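ATP-citrate lyase beta-subunit (Chlorobium limicola, PDB 6HXJ) probably takes part in the ATP- and CoA-dependent cleavage of citrate to oxaloacetate and acetyl-CoA, with release of ADP and phosphate. Local coordinates at residues Ala116-Ser121 with Thr152-Asp157; Ala289-Asp294 with Lys329-Gly334; His315-Gly320 with Asp393-Ser398; Lys11-Trp16 with Ile187-Leu192. All blocks are in the same frame, centred on the assembly; numbering follows the deposited sequence.

Contact 1. Residues Ala116-Ser121 with Thr152-Asp157; sequences AELLIS and TELAKD
L118 and I120 meet L154 and A155 in a purely apolar helix-on-sheet contact, buried within the ATP-grasp region, where helix 152-157 lies over one face of strand 116-121. Their axes come within 8.7 Å at an angle of 45°, so the helix approaches the strand closely at one place rather than along its length. I120 and A155 mark that place, being the backbone positions nearest each other. L154 does most of the work from the helix side. With CG anti to the backbone N (chi1 177°), its branched end reaches out to the strand, and its fork closes on a single methyl: I120 CG2 lies 3.7 Å from L154 CG and 3.8 Å from L154 CD2. The two side chains run alongside each other with opposite headings. The same L154 CD2 also meets L118 CD2 at 4.1 Å, where the leucines cross obliquely, so one methyl serves two strand residues. I120 CD1 extends farther, to 4.4 Å from A155 CA, and touches the helix backbone itself. Cutting L154 back to an alanine here would probably open a gap between helix and strand, leaving I120 CG2 and L118 CD2 without their leucine partner on helix 152-157. Outside the pair, helix 163-181 packs V168 and C172 on this same face, and R136 and I138 of the adjoining strand touch L154. Every touching residue is buried and the groups that meet are hydrocarbon, so the helix is held here by packing and burial rather than by polar bonds.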
loop_
_atom_site.group_PDB
_atom_site.type_symbol
_atom_site.label_atom_id
_atom_site.label_comp_id
_atom_site.label_asym_id
_atom_site.label_seq_id
_atom_site.Cartn_x
_atom_site.Cartn_y
_atom_site.Cartn_z
ATOM N N ALA A 116 8.166 -23.187 63.964
ATOM C CA ALA A 116 8.107 -24.601 64.273
ATOM C C ALA A 116 8.450 -24.881 65.716
ATOM O O ALA A 116 8.793 -23.978 66.475
ATOM C CB ALA A 116 9.102 -25.288 63.348
ATOM N N GLU A 117 8.310 -26.139 66.105
ATOM C CA GLU A 117 8.629 -26.615 67.439
ATOM C C GLU A 117 9.513 -27.845 67.302
ATOM O O GLU A 117 9.176 -28.759 66.540
ATOM C CB GLU A 117 7.354 -26.971 68.188
ATOM C CG GLU A 117 7.526 -27.043 69.692
ATOM C CD GLU A 117 6.252 -27.329 70.464
ATOM O OE1 GLU A 117 5.493 -28.244 70.063
ATOM O OE2 GLU A 117 6.012 -26.628 71.475
ATOM N N LEU A 118 10.652 -27.850 68.004
ATOM C CA LEU A 118 11.571 -28.963 67.978
ATOM C C LEU A 118 11.404 -29.744 69.255
ATOM O O LEU A 118 11.603 -29.198 70.333
ATOM C CB LEU A 118 13.002 -28.462 67.793
ATOM C CG LEU A 118 14.125 -29.500 67.733
ATOM C CD1 LEU A 118 14.029 -30.413 66.517
ATOM C CD2 LEU A 118 15.453 -28.832 67.757
ATOM N N LEU A 119 10.970 -30.998 69.138
ATOM C CA LEU A 119 10.772 -31.879 70.284
ATOM C C LEU A 119 11.937 -32.855 70.287
ATOM O O LEU A 119 12.277 -33.416 69.241
ATOM C CB LEU A 119 9.409 -32.609 70.208
ATOM C CG LEU A 119 8.189 -31.852 70.765
ATOM C CD1 LEU A 119 7.782 -30.726 69.873
ATOM C CD2 LEU A 119 7.007 -32.765 70.919
ATOM N N ILE A 120 12.590 -33.006 71.446
ATOM C CA ILE A 120 13.730 -33.903 71.591
ATOM C C ILE A 120 13.553 -34.860 72.780
ATOM O O ILE A 120 13.088 -34.464 73.841
ATOM C CB ILE A 120 15.078 -33.113 71.630
ATOM C CG1 ILE A 120 16.281 -34.044 71.389
ATOM C CG2 ILE A 120 15.253 -32.250 72.910
ATOM C CD1 ILE A 120 17.514 -33.333 71.090
ATOM N N SER A 121 13.941 -36.115 72.601
ATOM C CA SER A 121 13.889 -37.088 73.692
ATOM C C SER A 121 15.077 -38.022 73.647
ATOM O O SER A 121 15.559 -38.370 72.570
ATOM C CB SER A 121 12.596 -37.895 73.659
ATOM O OG SER A 121 12.406 -38.559 74.895
ATOM N N THR A 152 22.563 -27.438 71.701
ATOM C CA THR A 152 23.354 -28.265 72.612
ATOM C C THR A 152 22.757 -28.181 74.018
ATOM O O THR A 152 22.557 -29.216 74.640
ATOM C CB THR A 152 24.871 -28.005 72.557
ATOM O OG1 THR A 152 25.256 -26.938 73.408
ATOM C CG2 THR A 152 25.411 -27.809 71.158
ATOM N N GLU A 153 22.397 -26.972 74.484
ATOM C CA GLU A 153 21.747 -26.773 75.786
ATOM C C GLU A 153 20.424 -27.506 75.802
ATOM O O GLU A 153 20.094 -28.133 76.808
ATOM C CB GLU A 153 21.527 -25.274 76.062
ATOM C CG GLU A 153 20.648 -24.917 77.250
ATOM C CD GLU A 153 19.840 -23.650 77.040
ATOM O OE1 GLU A 153 18.857 -23.692 76.262
ATOM O OE2 GLU A 153 20.196 -22.613 77.648
ATOM N N LEU A 154 19.666 -27.430 74.694
ATOM C CA LEU A 154 18.395 -28.129 74.588
ATOM C C LEU A 154 18.661 -29.617 74.768
ATOM O O LEU A 154 18.004 -30.244 75.590
ATOM C CB LEU A 154 17.646 -27.866 73.279
ATOM C CG LEU A 154 16.329 -28.673 73.174
ATOM C CD1 LEU A 154 15.348 -28.329 74.294
ATOM C CD2 LEU A 154 15.704 -28.603 71.811
ATOM N N ALA A 155 19.649 -30.160 74.051
ATOM C CA ALA A 155 20.045 -31.545 74.199
ATOM C C ALA A 155 20.414 -31.799 75.665
ATOM O O ALA A 155 19.911 -32.747 76.260
ATOM C CB ALA A 155 21.224 -31.840 73.296
ATOM N N LYS A 156 21.220 -30.912 76.267
ATOM C CA LYS A 156 21.642 -31.025 77.661
ATOM C C LYS A 156 20.476 -31.128 78.642
ATOM O O LYS A 156 20.524 -31.958 79.546
ATOM C CB LYS A 156 22.587 -29.889 78.021
ATOM C CG LYS A 156 24.031 -30.263 77.697
ATOM C CD LYS A 156 25.048 -29.241 78.167
ATOM C CE LYS A 156 26.458 -29.663 77.810
ATOM N NZ LYS A 156 27.491 -28.910 78.588
ATOM N N ASP A 157 19.416 -30.349 78.423
ATOM C CA ASP A 157 18.198 -30.366 79.235
ATOM C C ASP A 157 17.536 -31.729 79.179
ATOM O O ASP A 157 16.941 -32.153 80.161
ATOM C CB ASP A 157 17.192 -29.330 78.705
ATOM C CG ASP A 157 17.589 -27.860 78.856
ATOM O OD1 ASP A 157 18.315 -27.530 79.832
ATOM O OD2 ASP A 157 17.072 -27.018 78.072
#

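Contact 2. Residues Ala289-Asp294 with Lys329-Gly334; sequences AEYSGD and KATFSG
Y291 carries its ring from the end of strand 289-292 to the first turn of helix 328-344, where it meets T331 and F332. The setting is a flavodoxin-like alpha/beta fold, as in the succinyl-CoA synthetase relatives. In the first shell, Y291 CE1 comes to 4.3 Å from T331 CB, which stands obliquely to the tyrosine ring. At the far end of that ring, Y291 OH approaches F332 CE1 at 4.0 Å, entering at the edge of the phenyl ring near its plane, while the two side chains cross at about a right angle. Y291 has CG between the backbone N and the carbonyl carbon (chi1 73°), the rotation that carries its hydroxyl across to the helix. F332 starts away from the strand, and its ring swings back to meet the hydroxyl. In the next shell, T331 OG1 is hydrogen-bonded to D327 O, which leaves its carbon side for the tyrosine; V300 touches T331 and L303 touches Y291, both from helix 297-309. G293, at the turn after the strand, gives its N-H to a citrate ion, probably from the crystallisation liquor, that lies about 5 Å from the Y291 side chain. Within the helix, A330 O accepts both G334 N, at 3.2 Å, and S333 OG, at 2.8 Å, the serine hydroxyl arriving only 16° from the carbonyl plane.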
loop_
_atom_site.group_PDB
_atom_site.type_symbol
_atom_site.label_atom_id
_atom_site.label_comp_id
_atom_site.label_asym_id
_atom_site.label_seq_id
_atom_site.Cartn_x
_atom_site.Cartn_y
_atom_site.Cartn_z
ATOM N N ALA A 289 -17.423 -35.959 45.775
ATOM C CA ALA A 289 -17.106 -35.264 44.536
ATOM C C ALA A 289 -17.244 -33.784 44.747
ATOM O O ALA A 289 -18.278 -33.300 45.215
ATOM C CB ALA A 289 -18.013 -35.729 43.399
ATOM N N GLU A 290 -16.196 -33.060 44.400
ATOM C CA GLU A 290 -16.147 -31.612 44.486
ATOM C C GLU A 290 -15.739 -31.071 43.112
ATOM O O GLU A 290 -14.913 -31.666 42.431
ATOM C CB GLU A 290 -15.104 -31.235 45.552
ATOM C CG GLU A 290 -14.739 -29.765 45.639
ATOM C CD GLU A 290 -13.267 -29.501 45.890
ATOM O OE1 GLU A 290 -12.674 -28.716 45.115
ATOM O OE2 GLU A 290 -12.702 -30.082 46.847
ATOM N N TYR A 291 -16.340 -29.957 42.706
ATOM C CA TYR A 291 -15.995 -29.160 41.517
ATOM C C TYR A 291 -16.113 -27.640 41.855
ATOM O O TYR A 291 -17.132 -27.196 42.388
ATOM C CB TYR A 291 -16.739 -29.585 40.235
ATOM C CG TYR A 291 -18.207 -29.209 40.177
ATOM C CD1 TYR A 291 -18.606 -27.927 39.796
ATOM C CD2 TYR A 291 -19.200 -30.145 40.462
ATOM C CE1 TYR A 291 -19.955 -27.564 39.774
ATOM C CE2 TYR A 291 -20.552 -29.799 40.423
ATOM C CZ TYR A 291 -20.925 -28.503 40.087
ATOM O OH TYR A 291 -22.253 -28.150 40.037
ATOM N N SER A 292 -15.042 -26.884 41.682
ATOM C CA SER A 292 -15.052 -25.484 42.072
ATOM C C SER A 292 -14.128 -24.658 41.184
ATOM O O SER A 292 -13.421 -25.197 40.336
ATOM C CB SER A 292 -14.646 -25.351 43.546
ATOM O OG SER A 292 -13.371 -25.916 43.803
ATOM N N GLY A 293 -14.141 -23.351 41.397
ATOM C CA GLY A 293 -13.280 -22.401 40.709
ATOM C C GLY A 293 -13.577 -22.249 39.237
ATOM O O GLY A 293 -12.646 -22.087 38.439
ATOM N N ASP A 294 -14.887 -22.287 38.877
ATOM C CA ASP A 294 -15.404 -22.205 37.494
ATOM C C ASP A 294 -14.670 -23.211 36.578
ATOM O O ASP A 294 -13.874 -22.810 35.715
ATOM C CB ASP A 294 -15.380 -20.751 36.940
ATOM C CG ASP A 294 -16.346 -20.471 35.784
ATOM O OD1 ASP A 294 -17.173 -21.379 35.448
ATOM O OD2 ASP A 294 -16.302 -19.337 35.234
ATOM N N LYS A 329 -24.809 -21.935 34.296
ATOM C CA LYS A 329 -25.257 -22.397 32.957
ATOM C C LYS A 329 -24.173 -23.263 32.264
ATOM O O LYS A 329 -24.489 -24.350 31.784
ATOM C CB LYS A 329 -25.719 -21.206 32.097
ATOM C CG LYS A 329 -26.106 -21.566 30.673
ATOM C CD LYS A 329 -26.458 -20.354 29.832
ATOM C CE LYS A 329 -26.352 -20.707 28.362
ATOM N NZ LYS A 329 -27.280 -21.807 27.952
ATOM N N ALA A 330 -22.901 -22.829 32.292
ATOM C CA ALA A 330 -21.787 -23.580 31.701
ATOM C C ALA A 330 -21.591 -24.912 32.401
ATOM O O ALA A 330 -21.604 -25.945 31.763
ATOM C CB ALA A 330 -20.514 -22.763 31.786
ATOM N N THR A 331 -21.447 -24.885 33.721
ATOM C CA THR A 331 -21.245 -26.094 34.517
ATOM C C THR A 331 -22.437 -27.031 34.459
ATOM O O THR A 331 -22.225 -28.240 34.436
ATOM C CB THR A 331 -20.821 -25.800 35.953
ATOM O OG1 THR A 331 -21.668 -24.818 36.525
ATOM C CG2 THR A 331 -19.345 -25.390 36.073
ATOM N N PHE A 332 -23.672 -26.495 34.424
ATOM C CA PHE A 332 -24.870 -27.310 34.304
ATOM C C PHE A 332 -24.980 -27.885 32.928
ATOM O O PHE A 332 -25.523 -28.972 32.828
ATOM C CB PHE A 332 -26.159 -26.582 34.715
ATOM C CG PHE A 332 -26.511 -26.754 36.173
ATOM C CD1 PHE A 332 -25.530 -27.070 37.114
ATOM C CD2 PHE A 332 -27.824 -26.624 36.607
ATOM C CE1 PHE A 332 -25.857 -27.266 38.456
ATOM C CE2 PHE A 332 -28.148 -26.795 37.960
ATOM C CZ PHE A 332 -27.160 -27.112 38.874
ATOM N N SER A 333 -24.423 -27.244 31.877
ATOM C CA SER A 333 -24.440 -27.852 30.538
ATOM C C SER A 333 -23.533 -29.104 30.485
ATOM O O SER A 333 -23.903 -30.107 29.861
ATOM C CB SER A 333 -24.078 -26.830 29.460
ATOM O OG SER A 333 -22.678 -26.702 29.252
ATOM N N GLY A 334 -22.402 -29.043 31.193
ATOM C CA GLY A 334 -21.461 -30.150 31.309
ATOM C C GLY A 334 -22.093 -31.299 32.068
ATOM O O GLY A 334 -21.918 -32.443 31.682
#

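Contact 3. Residues His315-Gly320 with Asp393-Ser398; sequences HIIVGG and DLAMKS
The imidazole of H315 has A395 over one face and S398 O at its edge. A395 CB stands 4.3 Å from the ring centroid and 18° off the normal, a CH-pi contact in which the methyl lies over the face, displaced toward CG. The carbonyl of A395 shares that face: its O is 3.1 Å from H315 NE2, yet it lies above the ring plane, at an angle too poor for a hydrogen bond. S398 O is placed differently, in the plane and 3.4 Å from H315 CE1. The edge of the ring is thus turned to the end of the chain, and S398 CB also approaches CE1, at 3.9 Å. H315 presents itself in this way because CG is anti to the carbonyl carbon (chi1 -49°), which swings the ring out from strand 315-318 and under the helix. Two residues farther along, on the same side of the strand, I317 CD1 reaches A395 CB at 3.9 Å, so that a single alanine methyl rests on both an aromatic ring and an aliphatic tip. The small side chain probably allows the last turn of helix 391-397 to lie close to the strand. W354 of the adjoining strand 352-356 meets the H315 ring at about 50° and also touches I317 and A395. The strand runs between 261-266 and 352-356 in the sheet; the C-terminal helix packs on the face bearing H315 and I317, while helix 328-344 takes I316 and V318 on the other, the three-layer alpha/beta architecture of a flavodoxin-like domain.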
loop_
_atom_site.group_PDB
_atom_site.type_symbol
_atom_site.label_atom_id
_atom_site.label_comp_id
_atom_site.label_asym_id
_atom_site.label_seq_id
_atom_site.Cartn_x
_atom_site.Cartn_y
_atom_site.Cartn_z
ATOM N N HIS A 315 -29.982 -42.257 44.510
ATOM C CA HIS A 315 -30.211 -40.815 44.294
ATOM C C HIS A 315 -28.922 -40.160 43.859
ATOM O O HIS A 315 -27.845 -40.645 44.204
ATOM C CB HIS A 315 -30.702 -40.115 45.596
ATOM C CG HIS A 315 -31.827 -40.827 46.273
ATOM N ND1 HIS A 315 -33.136 -40.674 45.845
ATOM C CD2 HIS A 315 -31.793 -41.751 47.265
ATOM C CE1 HIS A 315 -33.861 -41.474 46.615
ATOM N NE2 HIS A 315 -33.098 -42.141 47.484
ATOM N N ILE A 316 -29.025 -39.030 43.143
ATOM C CA ILE A 316 -27.868 -38.190 42.785
ATOM C C ILE A 316 -28.131 -36.817 43.431
ATOM O O ILE A 316 -29.214 -36.255 43.239
ATOM C CB ILE A 316 -27.561 -38.038 41.248
ATOM C CG1 ILE A 316 -27.463 -39.391 40.494
ATOM C CG2 ILE A 316 -26.284 -37.178 40.996
ATOM C CD1 ILE A 316 -27.587 -39.261 38.991
ATOM N N ILE A 317 -27.153 -36.313 44.228
ATOM C CA ILE A 317 -27.263 -35.011 44.864
ATOM C C ILE A 317 -26.394 -34.026 44.110
ATOM O O ILE A 317 -25.168 -34.019 44.255
ATOM C CB ILE A 317 -27.004 -35.015 46.409
ATOM C CG1 ILE A 317 -27.855 -36.065 47.174
ATOM C CG2 ILE A 317 -27.172 -33.619 47.026
ATOM C CD1 ILE A 317 -29.369 -36.023 47.020
ATOM N N VAL A 318 -27.051 -33.214 43.271
ATOM C CA VAL A 318 -26.421 -32.175 42.467
ATOM C C VAL A 318 -26.668 -30.892 43.249
ATOM O O VAL A 318 -27.599 -30.136 42.954
ATOM C CB VAL A 318 -26.971 -32.136 41.003
ATOM C CG1 VAL A 318 -26.193 -31.144 40.148
ATOM C CG2 VAL A 318 -26.931 -33.518 40.360
ATOM N N GLY A 319 -25.896 -30.707 44.312
ATOM C CA GLY A 319 -26.036 -29.559 45.196
ATOM C C GLY A 319 -24.905 -28.562 45.154
ATOM O O GLY A 319 -23.921 -28.710 44.421
ATOM N N GLY A 320 -25.050 -27.554 45.974
ATOM C CA GLY A 320 -24.056 -26.519 46.119
ATOM C C GLY A 320 -24.666 -25.298 46.743
ATOM O O GLY A 320 -25.890 -25.195 46.913
ATOM N N ASP A 393 -32.814 -34.581 52.771
ATOM C CA ASP A 393 -33.982 -35.061 53.524
ATOM C C ASP A 393 -35.025 -35.616 52.563
ATOM O O ASP A 393 -35.476 -36.755 52.726
ATOM C CB ASP A 393 -34.586 -33.937 54.393
ATOM C CG ASP A 393 -33.638 -33.188 55.349
ATOM O OD1 ASP A 393 -32.443 -33.575 55.444
ATOM O OD2 ASP A 393 -34.091 -32.207 55.993
ATOM N N LEU A 394 -35.336 -34.826 51.522
ATOM C CA LEU A 394 -36.282 -35.154 50.463
ATOM C C LEU A 394 -35.889 -36.448 49.749
ATOM O O LEU A 394 -36.763 -37.230 49.354
ATOM C CB LEU A 394 -36.363 -33.989 49.475
ATOM C CG LEU A 394 -37.446 -32.953 49.770
ATOM C CD1 LEU A 394 -37.161 -32.139 51.032
ATOM C CD2 LEU A 394 -37.602 -32.027 48.623
ATOM N N ALA A 395 -34.564 -36.685 49.636
ATOM C CA ALA A 395 -33.980 -37.864 49.016
ATOM C C ALA A 395 -34.076 -39.076 49.953
ATOM O O ALA A 395 -34.394 -40.171 49.482
ATOM C CB ALA A 395 -32.537 -37.594 48.643
ATOM N N MET A 396 -33.826 -38.877 51.277
ATOM C CA MET A 396 -33.904 -39.920 52.311
ATOM C C MET A 396 -35.336 -40.434 52.458
ATOM O O MET A 396 -35.549 -41.633 52.642
ATOM C CB MET A 396 -33.424 -39.385 53.671
ATOM C CG MET A 396 -31.908 -39.217 53.802
ATOM S SD MET A 396 -30.836 -40.639 53.414
ATOM C CE MET A 396 -31.531 -41.928 54.534
ATOM N N LYS A 397 -36.311 -39.518 52.362
ATOM C CA LYS A 397 -37.731 -39.830 52.473
ATOM C C LYS A 397 -38.223 -40.695 51.303
ATOM O O LYS A 397 -39.085 -41.544 51.514
ATOM C CB LYS A 397 -38.556 -38.543 52.646
ATOM C CG LYS A 397 -38.309 -37.826 53.977
ATOM C CD LYS A 397 -38.948 -36.442 53.986
ATOM C CE LYS A 397 -38.585 -35.642 55.218
ATOM N NZ LYS A 397 -39.225 -34.303 55.218
ATOM N N SER A 398 -37.628 -40.554 50.104
ATOM C CA SER A 398 -37.970 -41.349 48.917
ATOM C C SER A 398 -37.318 -42.750 48.988
ATOM O O SER A 398 -36.452 -43.115 48.178
ATOM C CB SER A 398 -37.562 -40.606 47.646
ATOM O OG SER A 398 -38.053 -41.259 46.488
#

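Contact 4. Residues Lys11-Trp16 with Ile187-Leu192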
loop_
_atom_site.group_PDB
_atom_site.type_symbol
_atom_site.label_atom_id
_atom_site.label_comp_id
_atom_site.label_asym_id
_atom_site.label_seq_id
_atom_site.Cartn_x
_atom_site.Cartn_y
_atom_site.Cartn_z
ATOM N N LYS A 11 16.675 -38.678 50.923
ATOM C CA LYS A 11 17.415 -37.882 49.956
ATOM C C LYS A 11 17.614 -36.450 50.465
ATOM O O LYS A 11 18.721 -35.919 50.363
ATOM C CB LYS A 11 16.708 -37.908 48.592
ATOM C CG LYS A 11 17.253 -36.901 47.591
ATOM C CD LYS A 11 16.888 -37.241 46.160
ATOM C CE LYS A 11 16.713 -35.985 45.333
ATOM N NZ LYS A 11 17.027 -36.224 43.899
ATOM N N LEU A 12 16.553 -35.846 51.040
ATOM C CA LEU A 12 16.600 -34.478 51.578
ATOM C C LEU A 12 17.411 -34.425 52.823
ATOM O O LEU A 12 18.059 -33.426 53.089
ATOM C CB LEU A 12 15.204 -33.965 51.852
ATOM C CG LEU A 12 14.257 -34.103 50.676
ATOM C CD1 LEU A 12 13.091 -33.176 50.830
ATOM C CD2 LEU A 12 14.972 -33.821 49.350
ATOM N N PHE A 13 17.381 -35.491 53.601
ATOM C CA PHE A 13 18.200 -35.562 54.792
ATOM C C PHE A 13 19.625 -35.505 54.338
ATOM O O PHE A 13 20.360 -34.630 54.775
ATOM C CB PHE A 13 17.955 -36.862 55.526
ATOM C CG PHE A 13 16.698 -36.866 56.330
ATOM C CD1 PHE A 13 15.865 -35.757 56.348
ATOM C CD2 PHE A 13 16.346 -37.970 57.084
ATOM C CE1 PHE A 13 14.690 -35.762 57.094
ATOM C CE2 PHE A 13 15.183 -37.970 57.844
ATOM C CZ PHE A 13 14.359 -36.870 57.843
ATOM N N ASN A 14 19.987 -36.393 53.401
ATOM C CA ASN A 14 21.295 -36.482 52.785
ATOM C C ASN A 14 21.752 -35.119 52.319
ATOM O O ASN A 14 22.840 -34.682 52.674
ATOM C CB ASN A 14 21.201 -37.414 51.610
ATOM C CG ASN A 14 22.259 -38.437 51.588
ATOM O OD1 ASN A 14 22.543 -39.107 52.579
ATOM N ND2 ASN A 14 22.971 -38.467 50.478
ATOM N N LYS A 15 20.896 -34.429 51.569
ATOM C CA LYS A 15 21.150 -33.091 51.059
ATOM C C LYS A 15 21.597 -32.115 52.167
ATOM O O LYS A 15 22.556 -31.373 51.979
ATOM C CB LYS A 15 19.886 -32.586 50.353
ATOM C CG LYS A 15 19.935 -31.140 49.947
ATOM C CD LYS A 15 18.914 -30.858 48.879
ATOM C CE LYS A 15 18.506 -29.419 48.930
ATOM N NZ LYS A 15 17.472 -29.103 47.911
ATOM N N TRP A 16 20.913 -32.126 53.312
ATOM C CA TRP A 16 21.241 -31.214 54.407
ATOM C C TRP A 16 22.164 -31.864 55.436
ATOM O O TRP A 16 22.248 -31.400 56.575
ATOM C CB TRP A 16 19.952 -30.625 55.026
ATOM C CG TRP A 16 19.216 -29.782 54.037
ATOM C CD1 TRP A 16 18.276 -30.200 53.144
ATOM C CD2 TRP A 16 19.524 -28.424 53.692
ATOM N NE1 TRP A 16 17.919 -29.161 52.312
ATOM C CE2 TRP A 16 18.695 -28.069 52.607
ATOM C CE3 TRP A 16 20.434 -27.475 54.190
ATOM C CZ2 TRP A 16 18.760 -26.812 52.006
ATOM C CZ3 TRP A 16 20.497 -26.238 53.593
ATOM C CH2 TRP A 16 19.668 -25.913 52.519
ATOM N N ILE A 187 8.762 -33.080 60.211
ATOM C CA ILE A 187 9.791 -34.117 60.037
ATOM C C ILE A 187 9.903 -34.853 61.373
ATOM O O ILE A 187 10.162 -34.200 62.382
ATOM C CB ILE A 187 11.158 -33.496 59.633
ATOM C CG1 ILE A 187 11.068 -32.626 58.339
ATOM C CG2 ILE A 187 12.234 -34.592 59.526
ATOM C CD1 ILE A 187 12.200 -31.613 58.111
ATOM N N GLU A 188 9.710 -36.183 61.382
ATOM C CA GLU A 188 9.739 -37.001 62.585
ATOM C C GLU A 188 10.730 -38.142 62.405
ATOM O O GLU A 188 10.611 -38.925 61.463
ATOM C CB GLU A 188 8.330 -37.517 62.939
ATOM C CG GLU A 188 8.205 -37.968 64.385
ATOM C CD GLU A 188 7.519 -39.298 64.639
ATOM O OE1 GLU A 188 7.899 -40.305 63.997
ATOM O OE2 GLU A 188 6.638 -39.344 65.529
ATOM N N ILE A 189 11.751 -38.188 63.265
ATOM C CA ILE A 189 12.788 -39.216 63.266
ATOM C C ILE A 189 12.716 -40.003 64.584
ATOM O O ILE A 189 12.976 -39.456 65.658
ATOM C CB ILE A 189 14.202 -38.635 62.998
ATOM C CG1 ILE A 189 14.268 -37.885 61.643
ATOM C CG2 ILE A 189 15.257 -39.750 63.090
ATOM C CD1 ILE A 189 15.497 -37.047 61.425
ATOM N N ASN A 190 12.305 -41.260 64.495
ATOM C CA ASN A 190 12.182 -42.119 65.653
ATOM C C ASN A 190 12.365 -43.540 65.190
ATOM O O ASN A 190 11.469 -44.087 64.548
ATOM C CB ASN A 190 10.838 -41.938 66.386
ATOM C CG ASN A 190 10.791 -42.633 67.723
ATOM O OD1 ASN A 190 11.677 -42.470 68.582
ATOM N ND2 ASN A 190 9.744 -43.415 67.929
ATOM N N PRO A 191 13.550 -44.127 65.440
ATOM C CA PRO A 191 14.654 -43.558 66.215
ATOM C C PRO A 191 15.784 -42.912 65.437
ATOM O O PRO A 191 16.047 -43.240 64.275
ATOM C CB PRO A 191 15.179 -44.777 66.981
ATOM C CG PRO A 191 14.945 -45.948 66.045
ATOM C CD PRO A 191 13.821 -45.535 65.088
ATOM N N LEU A 192 16.460 -41.995 66.125
ATOM C CA LEU A 192 17.712 -41.391 65.705
ATOM C C LEU A 192 18.705 -42.217 66.557
ATOM O O LEU A 192 18.785 -42.063 67.787
ATOM C CB LEU A 192 17.787 -39.871 66.012
ATOM C CG LEU A 192 19.187 -39.230 65.812
ATOM C CD1 LEU A 192 19.533 -39.071 64.340
ATOM C CD2 LEU A 192 19.346 -37.939 66.592
#
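F13 drives the far end of its ring between two isoleucines, I187 and I189, that stand on the same side of strand 187-189. Its CZ lies 3.5 Å from I187 CG2, a methyl that comes in at the edge of the phenyl ring, near its plane, and CE1 is hardly farther from it, at 3.6 Å. The other flank is met by I189, whose CD1 is 3.7 Å from F13 CE2 and lies oblique to the ring. The phenylalanine points from helix 11-15 with CG anti to the carbonyl carbon (chi1 -78°). Both isoleucines adopt the same rotation about chi1 but sit at different places along the ring, I187 meeting it with CG2 and I189 with CD1. An alanine at F13 is likely to open a gap beside I187 CG2 and I189 CD1 and remove the helix's contact with this strand. Around this core, L175 of helix 163-181 touches both isoleucines, and A206 of the neighbouring strand touches F13. At the helix surface, K15 forms salt bridges with D220 and E182, and E182 also accepts W16 NE1. Beyond I189 the chain turns a corner at N190 and passes through a cis peptide into P191. Helices packed on one face of an antiparallel sheet make a two-layer alpha/beta sandwich, consistent with the ATP-grasp family to which this region belongs.

In the fold
The four contacts fall into two pairs, one in each family region. Contacts 4 and 1 lie in the ATP-grasp region with centres 16 Å apart, on one antiparallel sheet; contact 1 opens and closes between the two segments of contact 4, and helix 163-181 packs against both. Contacts 2 and 3 follow in the citrate-binding region, centres 18 Å apart, on one mixed sheet. Their strands come first along the chain, then their helices, and they touch where F332 CE1 meets V318 CG1 at 4.2 Å. Between the pairs, centres are 42 to 54 Å apart, on opposite sides of the chain's centre. Each region thus has its own helix-on-sheet core, in keeping with its sequence family.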